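Local coordinates for protein endo-1,4-beta-xylanase (Pseudoalteromonas haloplanktis, PDB 2B4F) that hydrolyses internal beta-1,4 linkages of xylan as a cold-adapted family 8 glycoside hydrolase, with cellulase-type activity on beta-glucans also probable, at residues A[123-128]-A[135-140]; A[202-207]-A[233-238]; A[245-250]-A[329-334]. The protein carries 1 engineered substitution. One frame throughout, in Å; residues are numbered along the deposited sequence.

Interaction 1 of 3, residues A[123-128]-A[135-140]. With XYP (beta-D-xylopyranose), chain B; XYP (beta-D-xylopyranose), chain C; XYP (beta-D-xylopyranose), chain D.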
loop_
_atom_site.group_PDB
_atom_site.type_symbol
_atom_site.label_atom_id
_atom_site.label_comp_id
_atom_site.label_asym_id
_atom_site.label_seq_id
_atom_site.Cartn_x
_atom_site.Cartn_y
_atom_site.Cartn_z
ATOM N N ALA A 123 10.060 -8.861 -10.363
ATOM C CA ALA A 123 9.152 -10.003 -10.562
ATOM C C ALA A 123 8.144 -10.111 -9.415
ATOM O O ALA A 123 8.541 -10.271 -8.257
ATOM C CB ALA A 123 9.947 -11.279 -10.682
ATOM N N TRP A 124 6.849 -10.000 -9.720
ATOM C CA TRP A 124 5.865 -9.820 -8.665
ATOM C C TRP A 124 5.606 -11.055 -7.840
ATOM O O TRP A 124 5.152 -10.933 -6.699
ATOM C CB TRP A 124 4.565 -9.231 -9.167
ATOM C CG TRP A 124 3.570 -10.174 -9.741
ATOM C CD1 TRP A 124 3.488 -10.590 -11.048
ATOM C CD2 TRP A 124 2.466 -10.783 -9.060
ATOM N NE1 TRP A 124 2.410 -11.432 -11.203
ATOM C CE2 TRP A 124 1.766 -11.567 -10.004
ATOM C CE3 TRP A 124 1.991 -10.746 -7.742
ATOM C CZ2 TRP A 124 0.618 -12.300 -9.674
ATOM C CZ3 TRP A 124 0.862 -11.461 -7.420
ATOM C CH2 TRP A 124 0.189 -12.240 -8.384
ATOM N N LYS A 125 5.838 -12.226 -8.430
ATOM C CA LYS A 125 5.532 -13.488 -7.771
ATOM C C LYS A 125 6.672 -14.486 -7.905
ATOM O O LYS A 125 7.009 -14.918 -9.028
ATOM C CB LYS A 125 4.248 -14.092 -8.351
ATOM C CG LYS A 125 3.796 -15.340 -7.619
ATOM C CD LYS A 125 2.638 -16.074 -8.301
ATOM C CE LYS A 125 1.281 -15.446 -8.010
ATOM N NZ LYS A 125 0.123 -16.233 -8.653
ATOM N N LEU A 126 7.225 -14.856 -6.747
ATOM C CA LEU A 126 8.229 -15.895 -6.588
ATOM C C LEU A 126 7.671 -17.049 -5.763
ATOM O O LEU A 126 6.714 -16.900 -5.016
ATOM C CB LEU A 126 9.463 -15.335 -5.857
ATOM C CG LEU A 126 10.586 -14.605 -6.614
ATOM C CD1 LEU A 126 10.113 -13.644 -7.650
ATOM C CD2 LEU A 126 11.465 -13.883 -5.600
ATOM N N LYS A 127 8.288 -18.205 -5.907
ATOM C CA LYS A 127 8.037 -19.340 -5.037
ATOM C C LYS A 127 9.348 -20.050 -4.766
ATOM O O LYS A 127 10.341 -19.849 -5.477
ATOM C CB LYS A 127 7.062 -20.330 -5.681
ATOM C CG LYS A 127 5.627 -19.915 -5.620
ATOM C CD LYS A 127 4.718 -20.958 -6.270
ATOM C CE LYS A 127 3.266 -20.659 -5.967
ATOM N NZ LYS A 127 2.313 -21.667 -6.531
ATOM N N LEU A 128 9.354 -20.891 -3.742
ATOM C CA LEU A 128 10.425 -21.836 -3.549
ATOM C C LEU A 128 10.077 -23.112 -4.313
ATOM O O LEU A 128 8.960 -23.606 -4.236
ATOM C CB LEU A 128 10.639 -22.099 -2.065
ATOM C CG LEU A 128 10.917 -20.889 -1.162
ATOM C CD1 LEU A 128 11.441 -21.351 0.170
ATOM C CD2 LEU A 128 11.892 -19.895 -1.760
ATOM N N TYR A 135 12.600 -19.067 -7.218
ATOM C CA TYR A 135 12.502 -18.857 -8.659
ATOM C C TYR A 135 11.319 -17.960 -8.924
ATOM O O TYR A 135 10.431 -17.814 -8.084
ATOM C CB TYR A 135 12.361 -20.184 -9.432
ATOM C CG TYR A 135 10.992 -20.821 -9.280
ATOM C CD1 TYR A 135 10.667 -21.558 -8.143
ATOM C CD2 TYR A 135 10.020 -20.684 -10.267
ATOM C CE1 TYR A 135 9.390 -22.137 -7.990
ATOM C CE2 TYR A 135 8.764 -21.254 -10.123
ATOM C CZ TYR A 135 8.454 -21.984 -8.985
ATOM O OH TYR A 135 7.202 -22.550 -8.849
ATOM N N LYS A 136 11.305 -17.375 -10.108
ATOM C CA LYS A 136 10.287 -16.420 -10.494
ATOM C C LYS A 136 9.152 -17.160 -11.184
ATOM O O LYS A 136 9.372 -17.851 -12.178
ATOM C CB LYS A 136 10.886 -15.372 -11.441
ATOM C CG LYS A 136 11.976 -14.535 -10.790
ATOM C CD LYS A 136 12.701 -13.613 -11.786
ATOM C CE LYS A 136 13.735 -12.766 -11.080
ATOM N NZ LYS A 136 14.886 -13.588 -10.562
ATOM N N VAL A 137 7.953 -17.034 -10.643
ATOM C CA VAL A 137 6.752 -17.609 -11.254
ATOM C C VAL A 137 6.266 -16.693 -12.366
ATOM O O VAL A 137 5.996 -17.140 -13.485
ATOM C CB VAL A 137 5.636 -17.821 -10.197
ATOM C CG1 VAL A 137 4.344 -18.388 -10.840
ATOM C CG2 VAL A 137 6.123 -18.727 -9.083
ATOM N N ASP A 138 6.157 -15.409 -12.058
ATOM C CA ASP A 138 5.837 -14.389 -13.052
ATOM C C ASP A 138 6.873 -13.268 -12.920
ATOM O O ASP A 138 7.021 -12.650 -11.848
ATOM C CB ASP A 138 4.410 -13.893 -12.820
ATOM C CG ASP A 138 3.941 -12.898 -13.850
ATOM O OD1 ASP A 138 4.702 -12.451 -14.736
ATOM O OD2 ASP A 138 2.768 -12.504 -13.849
ATOM N N GLU A 139 7.613 -13.042 -14.003
ATOM C CA GLU A 139 8.631 -11.994 -14.062
ATOM C C GLU A 139 8.052 -10.583 -14.238
ATOM O O GLU A 139 8.765 -9.611 -14.038
ATOM C CB GLU A 139 9.601 -12.241 -15.222
ATOM C CG GLU A 139 10.395 -13.533 -15.147
ATOM C CD GLU A 139 11.368 -13.679 -16.322
ATOM O OE1 GLU A 139 10.996 -13.310 -17.440
ATOM O OE2 GLU A 139 12.499 -14.140 -16.115
ATOM N N GLY A 140 6.798 -10.488 -14.661
ATOM C CA GLY A 140 6.098 -9.216 -14.763
ATOM C C GLY A 140 6.035 -8.496 -13.415
ATOM O O GLY A 140 6.011 -9.153 -12.362
HETATM C C1 XYP B . -0.777 -8.426 -10.108
HETATM C C2 XYP B . -1.943 -9.076 -10.840
HETATM C C3 XYP B . -1.550 -9.754 -12.175
HETATM C C4 XYP B . -0.484 -8.943 -12.916
HETATM C C5 XYP B . 0.614 -8.445 -11.983
HETATM O O2 XYP B . -2.603 -9.996 -9.978
HETATM O O3 XYP B . -2.679 -9.940 -13.036
HETATM O O4 XYP B . 0.029 -9.715 -13.874
HETATM O O5 XYP B . 0.038 -7.708 -10.940
HETATM C C1 XYP C . 0.119 -9.192 -15.197
HETATM C C2 XYP C . 1.107 -10.044 -15.967
HETATM C C3 XYP C . 1.179 -9.577 -17.431
HETATM C C4 XYP C . -0.230 -9.523 -18.039
HETATM C C5 XYP C . -1.087 -8.643 -17.131
HETATM O O2 XYP C . 2.381 -9.961 -15.355
HETATM O O3 XYP C . 2.070 -10.405 -18.145
HETATM O O4 XYP C . -0.258 -8.990 -19.361
HETATM O O5 XYP C . -1.112 -9.171 -15.811
HETATM C C1 XYP D . -2.395 -8.021 -5.255
HETATM C C2 XYP D . -1.671 -6.722 -5.534
HETATM C C3 XYP D . -1.502 -6.514 -7.042
HETATM C C4 XYP D . -1.086 -7.792 -7.795
HETATM C C5 XYP D . -1.863 -9.011 -7.286
HETATM O O2 XYP D . -2.354 -5.577 -5.064
HETATM O O3 XYP D . -0.593 -5.441 -7.289
HETATM O O4 XYP D . -1.365 -7.528 -9.147
HETATM O O5 XYP D . -1.745 -9.075 -5.869
#
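Trp124 and Asp138 meet at the sugar-binding end of this contact. The indole NE1 donates to Asp138 OD2 at 2.9 Å, nearly within the ring plane, but reaches the oxygen from above the carboxylate, the two planes standing 72° apart. The same OD2 accepts from O2 of the chain C xylose at 3.0 Å, so one carboxylate oxygen joins the tryptophan to the substrate. One face of the indole carries the glycan: the chain B xylose lies over its centre and the chain D xylose nearer the rim. A broad aromatic suits the C-H-bearing face of a sugar ring. Lys125 CB backs the opposite face. With CG set between the backbone N and the carbonyl carbon (chi1 84°), the indole lies so that Gly140 O meets its edge.

Behind this shell, Gly140 O also accepts from Trp124 N at 2.9 Å. Gly140 N reaches Asp138 OD1 at 2.9 Å, an Asx turn that helps to fix the carboxylate. A side chain on Gly140 would run into O2 of the chain C sugar. Further out, Lys125 O takes both Val137 N, at 2.8 Å, and Asp138 N, at 3.2 Å, which marks a beta bulge. Beyond it, Lys127 and Tyr135 form an antiparallel hydrogen-bonded pair; the tyrosine ring lies alongside the lysine chain, CE1 3.7 Å from Lys127 CB, while Lys127 NZ goes on to Glu71 O. Leu126 CD1 packs on Lys136 CG on the other face, against helix 93-107. The whole is a bulged beta hairpin whose open end lines the substrate-binding site.

Interaction 2 of 3, residues A[202-207]-A[233-238]. With XYP (beta-D-xylopyranose), chain D.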
loop_
_atom_site.group_PDB
_atom_site.type_symbol
_atom_site.label_atom_id
_atom_site.label_comp_id
_atom_site.label_asym_id
_atom_site.label_seq_id
_atom_site.Cartn_x
_atom_site.Cartn_y
_atom_site.Cartn_z
ATOM N N SER A 202 -5.818 1.816 -6.535
ATOM C CA SER A 202 -5.078 1.493 -5.307
ATOM C C SER A 202 -3.554 1.688 -5.380
ATOM O O SER A 202 -2.880 1.677 -4.347
ATOM C CB SER A 202 -5.414 0.078 -4.849
ATOM O OG SER A 202 -4.721 -0.915 -5.593
ATOM N N TYR A 203 -3.010 1.852 -6.588
ATOM C CA TYR A 203 -1.584 2.076 -6.767
ATOM C C TYR A 203 -1.233 3.557 -6.605
ATOM O O TYR A 203 -0.060 3.916 -6.589
ATOM C CB TYR A 203 -1.125 1.617 -8.155
ATOM C CG TYR A 203 -1.223 0.135 -8.470
ATOM C CD1 TYR A 203 -1.805 -0.798 -7.575
ATOM C CD2 TYR A 203 -0.719 -0.344 -9.669
ATOM C CE1 TYR A 203 -1.889 -2.149 -7.898
ATOM C CE2 TYR A 203 -0.759 -1.689 -9.982
ATOM C CZ TYR A 203 -1.358 -2.587 -9.109
ATOM O OH TYR A 203 -1.415 -3.912 -9.463
ATOM N N HIS A 204 -2.245 4.412 -6.521
ATOM C CA HIS A 204 -2.035 5.844 -6.508
ATOM C C HIS A 204 -1.838 6.365 -5.089
ATOM O O HIS A 204 -2.727 6.273 -4.262
ATOM C CB HIS A 204 -3.197 6.562 -7.160
ATOM C CG HIS A 204 -3.184 6.463 -8.646
ATOM N ND1 HIS A 204 -2.759 7.495 -9.448
ATOM C CD2 HIS A 204 -3.490 5.438 -9.473
ATOM C CE1 HIS A 204 -2.812 7.110 -10.710
ATOM N NE2 HIS A 204 -3.249 5.863 -10.752
ATOM N N ILE A 205 -0.658 6.913 -4.820
ATOM C CA ILE A 205 -0.364 7.507 -3.513
ATOM C C ILE A 205 0.301 8.838 -3.804
ATOM O O ILE A 205 1.535 8.935 -3.888
ATOM C CB ILE A 205 0.550 6.588 -2.667
ATOM C CG1 ILE A 205 0.036 5.143 -2.640
ATOM C CG2 ILE A 205 0.609 7.092 -1.258
ATOM C CD1 ILE A 205 1.095 4.093 -2.910
ATOM N N PRO A 206 -0.510 9.852 -4.059
ATOM C CA PRO A 206 0.012 11.143 -4.525
ATOM C C PRO A 206 1.154 11.717 -3.667
ATOM O O PRO A 206 2.148 12.205 -4.210
ATOM C CB PRO A 206 -1.241 12.028 -4.518
ATOM C CG PRO A 206 -2.374 11.066 -4.768
ATOM C CD PRO A 206 -1.989 9.851 -3.988
ATOM N N ALA A 207 1.039 11.616 -2.343
ATOM C CA ALA A 207 2.059 12.155 -1.449
ATOM C C ALA A 207 3.422 11.515 -1.639
ATOM O O ALA A 207 4.428 12.175 -1.426
ATOM C CB ALA A 207 1.613 12.020 -0.018
ATOM N N ARG A 233 -3.608 12.897 -8.174
ATOM C CA ARG A 233 -4.743 13.489 -7.470
ATOM C C ARG A 233 -5.906 13.696 -8.432
ATOM O O ARG A 233 -7.046 13.469 -8.072
ATOM C CB ARG A 233 -4.347 14.806 -6.810
ATOM C CG ARG A 233 -3.402 14.596 -5.661
ATOM C CD ARG A 233 -3.368 15.707 -4.641
ATOM N NE ARG A 233 -2.397 15.330 -3.639
ATOM C CZ ARG A 233 -1.104 15.562 -3.719
ATOM N NH1 ARG A 233 -0.583 16.279 -4.700
ATOM N NH2 ARG A 233 -0.317 15.105 -2.774
ATOM N N THR A 234 -5.609 14.101 -9.660
ATOM C CA THR A 234 -6.646 14.290 -10.672
ATOM C C THR A 234 -7.308 12.968 -11.042
ATOM O O THR A 234 -8.515 12.905 -11.188
ATOM C CB THR A 234 -6.066 14.953 -11.907
ATOM O OG1 THR A 234 -5.679 16.291 -11.581
ATOM C CG2 THR A 234 -7.118 15.130 -12.993
ATOM N N LEU A 235 -6.512 11.918 -11.198
ATOM C CA LEU A 235 -7.040 10.591 -11.497
ATOM C C LEU A 235 -7.957 10.133 -10.362
ATOM O O LEU A 235 -9.075 9.682 -10.603
ATOM C CB LEU A 235 -5.878 9.609 -11.715
ATOM C CG LEU A 235 -6.164 8.138 -11.993
ATOM C CD1 LEU A 235 -6.572 7.385 -10.762
ATOM C CD2 LEU A 235 -7.200 8.001 -13.073
ATOM N N LEU A 236 -7.511 10.275 -9.128
ATOM C CA LEU A 236 -8.338 9.845 -8.004
ATOM C C LEU A 236 -9.606 10.720 -7.882
ATOM O O LEU A 236 -10.687 10.203 -7.647
ATOM C CB LEU A 236 -7.535 9.808 -6.699
ATOM C CG LEU A 236 -6.488 8.683 -6.515
ATOM C CD1 LEU A 236 -5.670 8.894 -5.229
ATOM C CD2 LEU A 236 -7.108 7.287 -6.515
ATOM N N LYS A 237 -9.476 12.031 -8.073
ATOM C CA LYS A 237 -10.650 12.923 -8.023
ATOM C C LYS A 237 -11.676 12.505 -9.061
ATOM O O LYS A 237 -12.854 12.397 -8.764
ATOM C CB LYS A 237 -10.258 14.374 -8.292
ATOM C CG LYS A 237 -9.773 15.116 -7.098
ATOM C CD LYS A 237 -9.623 16.656 -7.397
ATOM C CE LYS A 237 -8.169 17.013 -7.654
ATOM N NZ LYS A 237 -7.943 18.498 -7.788
ATOM N N ASN A 238 -11.213 12.292 -10.287
ATOM C CA ASN A 238 -12.060 11.876 -11.391
ATOM C C ASN A 238 -12.724 10.523 -11.120
ATOM O O ASN A 238 -13.915 10.353 -11.367
ATOM C CB ASN A 238 -11.247 11.790 -12.694
ATOM C CG ASN A 238 -10.879 13.151 -13.266
ATOM O OD1 ASN A 238 -11.408 14.197 -12.845
ATOM N ND2 ASN A 238 -9.961 13.146 -14.234
HETATM C C1 XYP D . -2.395 -8.021 -5.255
HETATM C C2 XYP D . -1.671 -6.722 -5.534
HETATM C C3 XYP D . -1.502 -6.514 -7.042
HETATM C C4 XYP D . -1.086 -7.792 -7.795
HETATM C C5 XYP D . -1.863 -9.011 -7.286
HETATM O O2 XYP D . -2.354 -5.577 -5.064
HETATM O O3 XYP D . -0.593 -5.441 -7.289
HETATM O O4 XYP D . -1.365 -7.528 -9.147
HETATM O O5 XYP D . -1.745 -9.075 -5.869
#
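His204 presents its imidazole flat to Leu235: CD1 of the leucine sits 3.7 Å from the ring centroid and only 12° off the normal, a CH-pi contact, and the two side chains cross at about a right angle. The ring's polar edge is used too, ND1 bonding to Ser232 and NE2 to Thr199, so a histidine offers an apolar face and two polar ends at one buried place. Leu236 approaches the stem instead, its CD1 3.9 Å from His204 CB, and also touches Pro206 CG. Pro206, in the first turn of helix 206-215, needs no N-H there and lays CB over one face of the Arg233 guanidinium, offset toward its rim. The arginine chain runs extended from CG to NE, which carries the charged group past the proline to Asp210 and Asp292. Replacing His204 with an alanine would probably leave Leu235 without its ring face and Ser232 and Thr199 without their mate. The contact joins two helices of the family's (alpha/alpha)6 barrel, next to Tyr203 of the glycan pocket. Since no hydrogen bond spans the two segments, they are held by apolar and face contacts, while the polar groups of His204 and Arg233 are satisfied by neighbouring residues.

Interaction 3 of 3, residues A[245-250]-A[329-334]. With XYP (beta-D-xylopyranose), chain E; XYP (beta-D-xylopyranose), chain F; XYP (beta-D-xylopyranose), chain G.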
loop_
_atom_site.group_PDB
_atom_site.type_symbol
_atom_site.label_atom_id
_atom_site.label_comp_id
_atom_site.label_asym_id
_atom_site.label_seq_id
_atom_site.Cartn_x
_atom_site.Cartn_y
_atom_site.Cartn_z
ATOM N N GLY A 245 -22.665 7.991 -6.361
ATOM C CA GLY A 245 -24.040 7.634 -6.648
ATOM C C GLY A 245 -24.153 6.462 -7.596
ATOM O O GLY A 245 -23.234 5.644 -7.732
ATOM N N SER A 246 -25.283 6.380 -8.287
ATOM C CA SER A 246 -25.537 5.271 -9.184
ATOM C C SER A 246 -24.603 5.380 -10.390
ATOM O O SER A 246 -24.329 6.488 -10.820
ATOM C CB SER A 246 -27.004 5.305 -9.654
ATOM O OG SER A 246 -27.288 4.148 -10.416
ATOM N N PRO A 247 -24.101 4.277 -10.950
ATOM C CA PRO A 247 -24.325 2.904 -10.489
ATOM C C PRO A 247 -23.259 2.282 -9.552
ATOM O O PRO A 247 -23.459 1.144 -9.162
ATOM C CB PRO A 247 -24.301 2.136 -11.818
ATOM C CG PRO A 247 -23.254 2.873 -12.631
ATOM C CD PRO A 247 -23.297 4.301 -12.184
ATOM N N HIS A 248 -22.163 2.968 -9.233
ATOM C CA HIS A 248 -21.075 2.350 -8.451
ATOM C C HIS A 248 -21.238 2.542 -6.958
ATOM O O HIS A 248 -20.602 1.847 -6.160
ATOM C CB HIS A 248 -19.713 2.877 -8.923
ATOM C CG HIS A 248 -19.407 2.515 -10.343
ATOM N ND1 HIS A 248 -19.074 1.233 -10.722
ATOM C CD2 HIS A 248 -19.416 3.252 -11.479
ATOM C CE1 HIS A 248 -18.872 1.199 -12.030
ATOM N NE2 HIS A 248 -19.078 2.411 -12.517
ATOM N N TRP A 249 -22.080 3.500 -6.583
ATOM C CA TRP A 249 -22.495 3.703 -5.195
ATOM C C TRP A 249 -21.328 3.920 -4.213
ATOM O O TRP A 249 -21.276 3.331 -3.132
ATOM C CB TRP A 249 -23.416 2.558 -4.767
ATOM C CG TRP A 249 -24.727 2.692 -5.457
ATOM C CD1 TRP A 249 -25.209 1.912 -6.460
ATOM C CD2 TRP A 249 -25.706 3.723 -5.242
ATOM N NE1 TRP A 249 -26.439 2.378 -6.871
ATOM C CE2 TRP A 249 -26.766 3.492 -6.145
ATOM C CE3 TRP A 249 -25.799 4.807 -4.367
ATOM C CZ2 TRP A 249 -27.919 4.305 -6.194
ATOM C CZ3 TRP A 249 -26.946 5.638 -4.428
ATOM C CH2 TRP A 249 -27.988 5.368 -5.331
ATOM N N ASN A 250 -20.410 4.785 -4.633
ATOM C CA ASN A 250 -19.456 5.465 -3.775
ATOM C C ASN A 250 -18.243 4.647 -3.321
ATOM O O ASN A 250 -17.503 5.086 -2.465
ATOM C CB ASN A 250 -20.208 6.098 -2.599
ATOM C CG ASN A 250 -21.405 6.908 -3.081
ATOM O OD1 ASN A 250 -21.227 7.846 -3.847
ATOM N ND2 ASN A 250 -22.622 6.509 -2.692
ATOM N N TYR A 329 -17.843 -5.710 -3.379
ATOM C CA TYR A 329 -19.079 -5.122 -3.895
ATOM C C TYR A 329 -18.900 -4.857 -5.374
ATOM O O TYR A 329 -17.778 -4.563 -5.826
ATOM C CB TYR A 329 -19.438 -3.841 -3.142
ATOM C CG TYR A 329 -19.936 -4.098 -1.735
ATOM C CD1 TYR A 329 -19.059 -4.103 -0.666
ATOM C CD2 TYR A 329 -21.287 -4.367 -1.485
ATOM C CE1 TYR A 329 -19.495 -4.355 0.616
ATOM C CE2 TYR A 329 -21.740 -4.617 -0.198
ATOM C CZ TYR A 329 -20.827 -4.631 0.850
ATOM O OH TYR A 329 -21.215 -4.885 2.135
ATOM N N SER A 330 -20.000 -4.986 -6.126
ATOM C CA SER A 330 -20.050 -4.601 -7.535
ATOM C C SER A 330 -21.350 -3.837 -7.787
ATOM O O SER A 330 -22.446 -4.344 -7.519
ATOM C CB SER A 330 -20.006 -5.829 -8.432
ATOM O OG SER A 330 -19.946 -5.453 -9.795
ATOM N N TYR A 331 -21.214 -2.618 -8.290
ATOM C CA TYR A 331 -22.342 -1.735 -8.541
ATOM C C TYR A 331 -23.239 -1.570 -7.289
ATOM O O TYR A 331 -24.478 -1.512 -7.394
ATOM C CB TYR A 331 -23.172 -2.274 -9.715
ATOM C CG TYR A 331 -22.538 -2.242 -11.074
ATOM C CD1 TYR A 331 -22.102 -1.043 -11.628
ATOM C CD2 TYR A 331 -22.441 -3.410 -11.855
ATOM C CE1 TYR A 331 -21.560 -1.004 -12.888
ATOM C CE2 TYR A 331 -21.888 -3.376 -13.123
ATOM C CZ TYR A 331 -21.464 -2.164 -13.631
ATOM O OH TYR A 331 -20.949 -2.088 -14.883
ATOM N N GLY A 332 -22.610 -1.498 -6.113
ATOM C CA GLY A 332 -23.322 -1.431 -4.840
ATOM C C GLY A 332 -23.913 -2.723 -4.273
ATOM O O GLY A 332 -24.513 -2.716 -3.195
ATOM N N GLY A 333 -23.733 -3.837 -4.973
ATOM C CA GLY A 333 -24.286 -5.105 -4.552
ATOM C C GLY A 333 -23.235 -6.064 -4.011
ATOM O O GLY A 333 -22.191 -6.268 -4.626
ATOM N N ALA A 334 -23.547 -6.672 -2.870
ATOM C CA ALA A 334 -22.666 -7.617 -2.201
ATOM C C ALA A 334 -22.482 -8.858 -3.060
ATOM O O ALA A 334 -23.440 -9.371 -3.664
ATOM C CB ALA A 334 -23.255 -7.990 -0.830
HETATM C C1 XYP E . -28.252 0.758 -3.977
HETATM C C2 XYP E . -27.561 -0.577 -4.007
HETATM C C3 XYP E . -27.420 -1.063 -5.435
HETATM C C4 XYP E . -28.793 -1.091 -6.115
HETATM C C5 XYP E . -29.435 0.288 -5.990
HETATM O O2 XYP E . -26.281 -0.507 -3.406
HETATM O O3 XYP E . -26.854 -2.345 -5.411
HETATM O O4 XYP E . -28.667 -1.487 -7.472
HETATM O O5 XYP E . -29.447 0.728 -4.641
HETATM C C1 XYP F . -27.290 4.254 -0.236
HETATM C C2 XYP F . -28.678 4.375 -0.825
HETATM C C3 XYP F . -29.108 3.024 -1.378
HETATM C C4 XYP F . -28.064 2.458 -2.333
HETATM C C5 XYP F . -26.680 2.531 -1.686
HETATM O O2 XYP F . -29.577 4.746 0.197
HETATM O O3 XYP F . -30.361 3.060 -2.037
HETATM O O4 XYP F . -28.428 1.116 -2.597
HETATM O O5 XYP F . -26.389 3.805 -1.152
HETATM C C1 XYP G . -24.103 7.716 2.206
HETATM C C2 XYP G . -23.535 6.656 1.274
HETATM C C3 XYP G . -24.595 6.177 0.297
HETATM C C4 XYP G . -25.867 5.762 1.052
HETATM C C5 XYP G . -26.260 6.816 2.089
HETATM O O2 XYP G . -22.420 7.180 0.586
HETATM O O3 XYP G . -24.106 5.102 -0.479
HETATM O O4 XYP G . -26.890 5.522 0.220
HETATM O O5 XYP G . -25.182 7.260 2.888
HETATM O O HOH W 1 -18.749 -0.922 -8.923
HETATM O O HOH W 2 -19.778 -1.356 -5.320
#
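Tyr331 leans its ring alongside His248, with Tyr331 CE1 3.6 Å from His248 CE1. The planes are 26° apart but slid so far that the rings barely overlap. Both have CG anti to the carbonyl carbon (chi1 -68° for Tyr331, -63° for His248), and this shared setting helps send the two rings out side by side, pointing the same way. Pro247 completes the group: its CB packs 3.9 Å from Tyr331 CD1, its O lies at the edge of the tyrosine ring, and its CG rests against a face of the imidazole. A water also bridges the two residues, lying 2.8 Å from His248 ND1 and accepting from Tyr331 N; a second accepts from Gly332 N and is only weakly bonded to His248 O.

Tyr331 and Gly332 are the central pair of a type I' turn, the tight reversal of a two-residue beta hairpin between strands 329-330 and 333-334. Both have positive phi, and Gly332 could not bear a CB, which would collide with Trp249 CD1 and with O2 of the chain E xylose. That hydroxyl donates to Gly332 O at 2.8 Å.

Trp249 is likewise left-handed in its backbone. Its CB lies 4.0 Å from Gly332 CA, and the edge of the indole faces Tyr331 O. One indole face supports two linked xyloses, chain E by NE1 and CE2, chain F by CD2 and CE3, while Ser246 N backs the other face. Asn250, at home in a left-handed conformation, uses both ends of its amide: OD1 takes Gly245 N and Lys308 NZ, and ND2 donates to O3 of the chain G xylose at 3.0 Å.

From the N terminus the three contacts follow one another in series, none nesting or crossing. Interaction 1 closes a short hairpin loop, binding the last strands of the five-stranded sheet. Interaction 2 closes a mostly helical loop of 25 residues, fastening the start of helix 206-215 to helix 219-243. Soon after that helix ends, interaction 3 opens; it spans 78 residues, including helices 283-296 and 300-318, and ties a loop to the hairpin 329-334. Interactions 1 and 2 both touch the chain D xylose through Trp124 and Tyr203, although their nearest atoms are about 8 Å apart. Interaction 3 serves a separate glycan, its nearest atoms about 20 Å from those of interaction 1.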